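Local coordinates for protein mannan endo-1,4-beta-mannosidase (Cryptopygus antarcticus, PDB 4OOU) that hydrolyses internal beta-1,4-mannosidic linkages at random in mannans, galactomannans and glucomannans, releasing short manno-oligosaccharides, at residues Val37-Val42 against Gly76-Arg81; Leu237-Ser242 against Ile274-Met279. All coordinates share one frame; numbering follows the deposited sequence.

Contact 1: residues Val37-Val42 against Gly76-Arg81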
loop_
_atom_site.group_PDB
_atom_site.type_symbol
_atom_site.label_atom_id
_atom_site.label_comp_id
_atom_site.label_asym_id
_atom_site.label_seq_id
_atom_site.Cartn_x
_atom_site.Cartn_y
_atom_site.Cartn_z
ATOM N N VAL A 37 -5.136 -12.048 11.475
ATOM C CA VAL A 37 -4.082 -11.121 11.922
ATOM C C VAL A 37 -4.386 -9.700 11.538
ATOM O O VAL A 37 -5.004 -9.440 10.515
ATOM C CB VAL A 37 -2.615 -11.502 11.518
ATOM C CG1 VAL A 37 -2.534 -12.659 10.530
ATOM C CG2 VAL A 37 -1.822 -10.291 11.039
ATOM N N PHE A 38 -3.950 -8.805 12.415
ATOM C CA PHE A 38 -4.087 -7.363 12.272
ATOM C C PHE A 38 -2.712 -6.812 11.926
ATOM O O PHE A 38 -1.717 -7.245 12.537
ATOM C CB PHE A 38 -4.577 -6.815 13.611
ATOM C CG PHE A 38 -4.744 -5.339 13.652
ATOM C CD1 PHE A 38 -5.934 -4.761 13.284
ATOM C CD2 PHE A 38 -3.731 -4.533 14.110
ATOM C CE1 PHE A 38 -6.103 -3.390 13.335
ATOM C CE2 PHE A 38 -3.896 -3.166 14.180
ATOM C CZ PHE A 38 -5.088 -2.587 13.791
ATOM N N LEU A 39 -2.630 -5.887 10.955
ATOM C CA LEU A 39 -1.325 -5.353 10.557
ATOM C C LEU A 39 -0.973 -4.059 11.329
ATOM O O LEU A 39 -1.471 -2.952 11.049
ATOM C CB LEU A 39 -1.216 -5.186 9.046
ATOM C CG LEU A 39 -1.299 -6.504 8.253
ATOM C CD1 LEU A 39 -1.154 -6.320 6.743
ATOM C CD2 LEU A 39 -0.271 -7.517 8.760
ATOM N N SER A 40 -0.112 -4.218 12.331
ATOM C CA SER A 40 0.242 -3.096 13.181
ATOM C C SER A 40 1.668 -2.657 12.904
ATOM O O SER A 40 2.588 -3.477 12.923
ATOM C CB SER A 40 0.089 -3.478 14.635
ATOM O OG SER A 40 0.213 -2.312 15.411
ATOM N N GLY A 41 1.862 -1.364 12.676
ATOM C CA GLY A 41 3.134 -0.895 12.214
ATOM C C GLY A 41 3.135 0.459 11.569
ATOM O O GLY A 41 2.290 1.301 11.863
ATOM N N VAL A 42 4.102 0.670 10.689
ATOM C CA VAL A 42 4.391 1.994 10.149
ATOM C C VAL A 42 4.667 1.999 8.654
ATOM O O VAL A 42 4.998 0.958 8.039
ATOM C CB VAL A 42 5.640 2.587 10.819
ATOM C CG1 VAL A 42 5.590 2.351 12.312
ATOM C CG2 VAL A 42 6.911 1.967 10.277
ATOM N N GLY A 76 6.694 -4.326 19.206
ATOM C CA GLY A 76 5.568 -5.242 19.003
ATOM C C GLY A 76 4.742 -5.003 17.748
ATOM O O GLY A 76 3.600 -5.477 17.668
ATOM N N GLY A 77 5.285 -4.251 16.788
ATOM C CA GLY A 77 4.636 -4.045 15.471
ATOM C C GLY A 77 4.968 -5.208 14.534
ATOM O O GLY A 77 5.820 -6.050 14.847
ATOM N N ASN A 78 4.304 -5.275 13.389
ATOM C CA ASN A 78 4.481 -6.448 12.516
ATOM C C ASN A 78 4.458 -6.173 11.028
ATOM O O ASN A 78 4.347 -7.096 10.254
ATOM C CB ASN A 78 3.419 -7.494 12.848
ATOM C CG ASN A 78 2.043 -7.106 12.368
ATOM O OD1 ASN A 78 1.843 -6.035 11.803
ATOM N ND2 ASN A 78 1.079 -7.980 12.593
ATOM N N THR A 79 4.556 -4.911 10.630
ATOM C CA THR A 79 4.412 -4.541 9.243
ATOM C C THR A 79 5.118 -3.224 8.968
ATOM O O THR A 79 5.068 -2.312 9.772
ATOM C CB THR A 79 2.911 -4.421 8.877
ATOM O OG1 THR A 79 2.314 -5.717 8.891
ATOM C CG2 THR A 79 2.703 -3.812 7.487
ATOM N N ALA A 80 5.753 -3.144 7.807
ATOM C CA ALA A 80 6.288 -1.899 7.280
ATOM C C ALA A 80 5.866 -1.721 5.819
ATOM O O ALA A 80 6.015 -2.634 5.010
ATOM C CB ALA A 80 7.801 -1.890 7.389
ATOM N N ARG A 81 5.320 -0.550 5.496
ATOM C CA ARG A 81 4.987 -0.186 4.114
ATOM C C ARG A 81 6.154 0.676 3.588
ATOM O O ARG A 81 6.585 1.666 4.231
ATOM C CB ARG A 81 3.684 0.585 4.094
ATOM C CG ARG A 81 3.069 0.916 2.744
ATOM C CD ARG A 81 1.810 1.725 2.980
ATOM N NE ARG A 81 1.132 2.128 1.764
ATOM C CZ ARG A 81 0.956 3.378 1.343
ATOM N NH1 ARG A 81 1.440 4.424 2.028
ATOM N NH2 ARG A 81 0.265 3.590 0.230
HETATM O O HOH W 1 1.338 -3.469 17.453
#
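Asn78 grips the strand Val37-Val42 with both ends of its amide, just where two neighbouring parallel strands of the TIM barrel come together. ND2 donates to Phe38 O at 2.9 Å, while OD1 accepts from Ser40 N at 2.7 Å, so one side chain spans the two peptide groups flanking Leu39. With CG between the backbone N and the carbonyl carbon (chi1 73°), the amide is carried across to Val37-Val42, where OD1 and ND2 face successive peptide groups. OD1 takes a second bond from the hydroxyl of Thr79, and the two donors reach it from opposite faces of the amide plane, which helps fix the rotation of the group; ND2 also bonds Val377 O. Replacing Asn78 by an alanine would probably leave Phe38 O and Ser40 N without these mates in a buried setting and free the Thr79 hydroxyl to turn. The backbone continues the pairing: Asn78 N donates to Ser40 O, Val42 N to Thr79 O, and Arg81 N to Val42 O at 3.0 Å. The axes of strands 39-42 and 79-81 diverge by 52°, and between them Gly41 lays its CA against Thr79 O; a CB there would clash with that oxygen. Leu39 lays its CD2 methyl against the Thr79 hydroxyl, 3.2 Å from OG1, with Phe126 and Leu339 enclosing the threonine from neighbouring strands. Arg81 runs extended out of the contact to Glu177, Asn180 and Glu312, the probable nucleophile, which ties this strand pair to the active site. At the other end Gly76 closes helix 58-74 as the C-prime residue of a Schellman motif, and a water accepts from Ser40 OG at 2.6 Å and donates to Gly76 O.

Contact 2: residues Leu237-Ser242 against Ile274-Met279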
loop_
_atom_site.group_PDB
_atom_site.type_symbol
_atom_site.label_atom_id
_atom_site.label_comp_id
_atom_site.label_asym_id
_atom_site.label_seq_id
_atom_site.Cartn_x
_atom_site.Cartn_y
_atom_site.Cartn_z
ATOM N N LEU A 237 -0.858 -10.828 -2.734
ATOM C CA LEU A 237 -1.866 -9.926 -2.243
ATOM C C LEU A 237 -1.626 -8.565 -2.872
ATOM O O LEU A 237 -0.510 -8.042 -2.861
ATOM C CB LEU A 237 -1.794 -9.849 -0.714
ATOM C CG LEU A 237 -2.229 -11.077 0.094
ATOM C CD1 LEU A 237 -2.285 -10.645 1.551
ATOM C CD2 LEU A 237 -3.578 -11.654 -0.348
ATOM N N VAL A 238 -2.665 -7.974 -3.424
ATOM C CA VAL A 238 -2.491 -6.688 -4.062
ATOM C C VAL A 238 -3.433 -5.709 -3.440
ATOM O O VAL A 238 -4.563 -6.093 -3.077
ATOM C CB VAL A 238 -2.712 -6.752 -5.551
ATOM C CG1 VAL A 238 -2.401 -5.400 -6.163
ATOM C CG2 VAL A 238 -1.789 -7.812 -6.162
ATOM N N THR A 239 -2.954 -4.460 -3.300
ATOM C CA THR A 239 -3.765 -3.367 -2.812
ATOM C C THR A 239 -3.484 -2.098 -3.600
ATOM O O THR A 239 -2.650 -2.045 -4.501
ATOM C CB THR A 239 -3.505 -3.117 -1.301
ATOM O OG1 THR A 239 -4.518 -2.283 -0.713
ATOM C CG2 THR A 239 -2.188 -2.455 -1.089
ATOM N N VAL A 240 -4.258 -1.093 -3.238
ATOM C CA VAL A 240 -4.142 0.245 -3.692
ATOM C C VAL A 240 -4.542 1.081 -2.455
ATOM O O VAL A 240 -5.517 0.745 -1.773
ATOM C CB VAL A 240 -5.120 0.507 -4.843
ATOM C CG1 VAL A 240 -5.211 1.993 -5.163
ATOM C CG2 VAL A 240 -4.696 -0.280 -6.070
ATOM N N GLY A 241 -3.780 2.130 -2.158
ATOM C CA GLY A 241 -4.012 2.941 -0.959
ATOM C C GLY A 241 -4.591 4.298 -1.338
ATOM O O GLY A 241 -3.864 5.186 -1.791
ATOM N N SER A 242 -5.899 4.445 -1.198
ATOM C CA SER A 242 -6.518 5.726 -1.511
ATOM C C SER A 242 -6.197 6.790 -0.493
ATOM O O SER A 242 -5.919 6.495 0.683
ATOM C CB SER A 242 -8.022 5.606 -1.657
ATOM O OG SER A 242 -8.306 5.060 -2.938
ATOM N N ILE A 274 -7.772 -6.144 -6.523
ATOM C CA ILE A 274 -7.104 -5.952 -5.255
ATOM C C ILE A 274 -7.684 -6.962 -4.302
ATOM O O ILE A 274 -8.823 -7.343 -4.427
ATOM C CB ILE A 274 -7.166 -4.525 -4.695
ATOM C CG1 ILE A 274 -8.573 -3.985 -4.575
ATOM C CG2 ILE A 274 -6.366 -3.596 -5.566
ATOM C CD1 ILE A 274 -8.580 -2.548 -4.059
ATOM N N ASN A 275 -6.867 -7.419 -3.373
ATOM C CA ASN A 275 -7.269 -8.421 -2.412
ATOM C C ASN A 275 -7.690 -7.827 -1.088
ATOM O O ASN A 275 -8.372 -8.510 -0.318
ATOM C CB ASN A 275 -6.123 -9.382 -2.239
ATOM C CG ASN A 275 -5.744 -9.997 -3.550
ATOM O OD1 ASN A 275 -4.666 -9.751 -4.108
ATOM N ND2 ASN A 275 -6.682 -10.755 -4.105
ATOM N N PHE A 276 -7.280 -6.574 -0.846
ATOM C CA PHE A 276 -7.642 -5.802 0.326
ATOM C C PHE A 276 -7.691 -4.301 0.021
ATOM O O PHE A 276 -6.863 -3.763 -0.713
ATOM C CB PHE A 276 -6.759 -6.137 1.549
ATOM C CG PHE A 276 -5.322 -5.630 1.513
ATOM C CD1 PHE A 276 -5.004 -4.327 1.862
ATOM C CD2 PHE A 276 -4.275 -6.495 1.252
ATOM C CE1 PHE A 276 -3.684 -3.878 1.869
ATOM C CE2 PHE A 276 -2.957 -6.055 1.263
ATOM C CZ PHE A 276 -2.667 -4.740 1.574
ATOM N N TYR A 277 -8.712 -3.639 0.561
ATOM C CA TYR A 277 -8.866 -2.203 0.443
ATOM C C TYR A 277 -7.942 -1.503 1.431
ATOM O O TYR A 277 -7.359 -2.117 2.344
ATOM C CB TYR A 277 -10.301 -1.833 0.747
ATOM C CG TYR A 277 -11.328 -2.465 -0.185
ATOM C CD1 TYR A 277 -11.503 -2.019 -1.494
ATOM C CD2 TYR A 277 -12.176 -3.461 0.270
ATOM C CE1 TYR A 277 -12.458 -2.592 -2.327
ATOM C CE2 TYR A 277 -13.142 -4.018 -0.553
ATOM C CZ TYR A 277 -13.271 -3.593 -1.848
ATOM O OH TYR A 277 -14.246 -4.186 -2.626
ATOM N N GLN A 278 -7.812 -0.203 1.252
ATOM C CA GLN A 278 -6.876 0.569 2.038
ATOM C C GLN A 278 -7.227 2.024 1.934
ATOM O O GLN A 278 -7.181 2.615 0.847
ATOM C CB GLN A 278 -5.460 0.361 1.530
ATOM C CG GLN A 278 -4.334 0.823 2.464
ATOM C CD GLN A 278 -3.009 1.032 1.749
ATOM O OE1 GLN A 278 -2.323 2.049 1.982
ATOM N NE2 GLN A 278 -2.645 0.095 0.860
ATOM N N MET A 279 -7.594 2.607 3.065
ATOM C CA MET A 279 -7.802 4.041 3.121
ATOM C C MET A 279 -6.673 4.681 3.913
ATOM O O MET A 279 -6.041 4.039 4.752
ATOM C CB MET A 279 -9.149 4.329 3.752
ATOM C CG MET A 279 -10.335 3.739 2.998
ATOM S SD MET A 279 -11.816 3.594 4.019
ATOM C CE MET A 279 -12.959 2.905 2.823
#
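Thr239 covers one face of the Phe276 ring, its CB in a CH-pi contact 3.6 Å from the ring centroid and offset toward the rim. Leu237 CB meets the ring at its edge, and Phe30 packs edge-to-face on it. These two segments belong to neighbouring parallel strands of the TIM barrel, with the axes of strands 238-241 and 277-279 5.6 Å apart and inclined by only 22°. A second apolar cluster joins Ile274 CG2 to Val240 CG2 at 3.7 Å, with helix 215-232 lying against Val240 and Val238. Thr239 then turns polar: OG1, anti to the backbone N (chi1 -165°), donates to Phe276 O at 2.8 Å from above the carbonyl plane, while its CG2 meets Gln278 NE2. The same OG1 accepts a weak bond from that NE2, at 3.4 Å, so the hydroxyl gives to a backbone oxygen and takes from a side chain. Gln278 stretches across Gly241, its CD 3.5 Å from the glycine CA; a CB there would collide with OE1. Its amide has stronger partners beyond the strands, OE1 with His280 and NE2 with Glu177. Toward the start of the strands Asn275 pairs with both polar backbone atoms of Val238 along one edge of the strand: its N donates to Val238 O at 2.7 Å, and its OD1 accepts from Val238 N in the carbonyl plane, on a lone pair. At the opposite end Ser242 N bonds Gln278 O at 3.0 Å, while Ser242 OG turns to Glu183 and Gln248. Direct backbone pairing is thus sparse, and side-chain groups supply much of the polar link between the strands; Gln278, held by His280 and Glu177 close to the probable nucleophile Glu312, probably helps order the polar surroundings of the catalytic centre.

From the N terminus, contact 1 closes first: strand 35-43 leads through helix 58-74 into strand 79-86, a beta-alpha-beta unit whose return brings residues 76-81 alongside 37-42. The chain then passes strands 126-133 and 173-177 and helix 215-232 before contact 2 opens at 237-242 and closes 32 residues later at 274-279, after helix 260-267. The two loops follow in series, neither nested nor crossed. Their centres lie about 15 Å apart, yet they meet inside the barrel, where Arg81 NE packs 3.5 Å from Gln278 OE1. Glu177, bonded by both Arg81 and Gln278, connects the two strand pairs beside the active site.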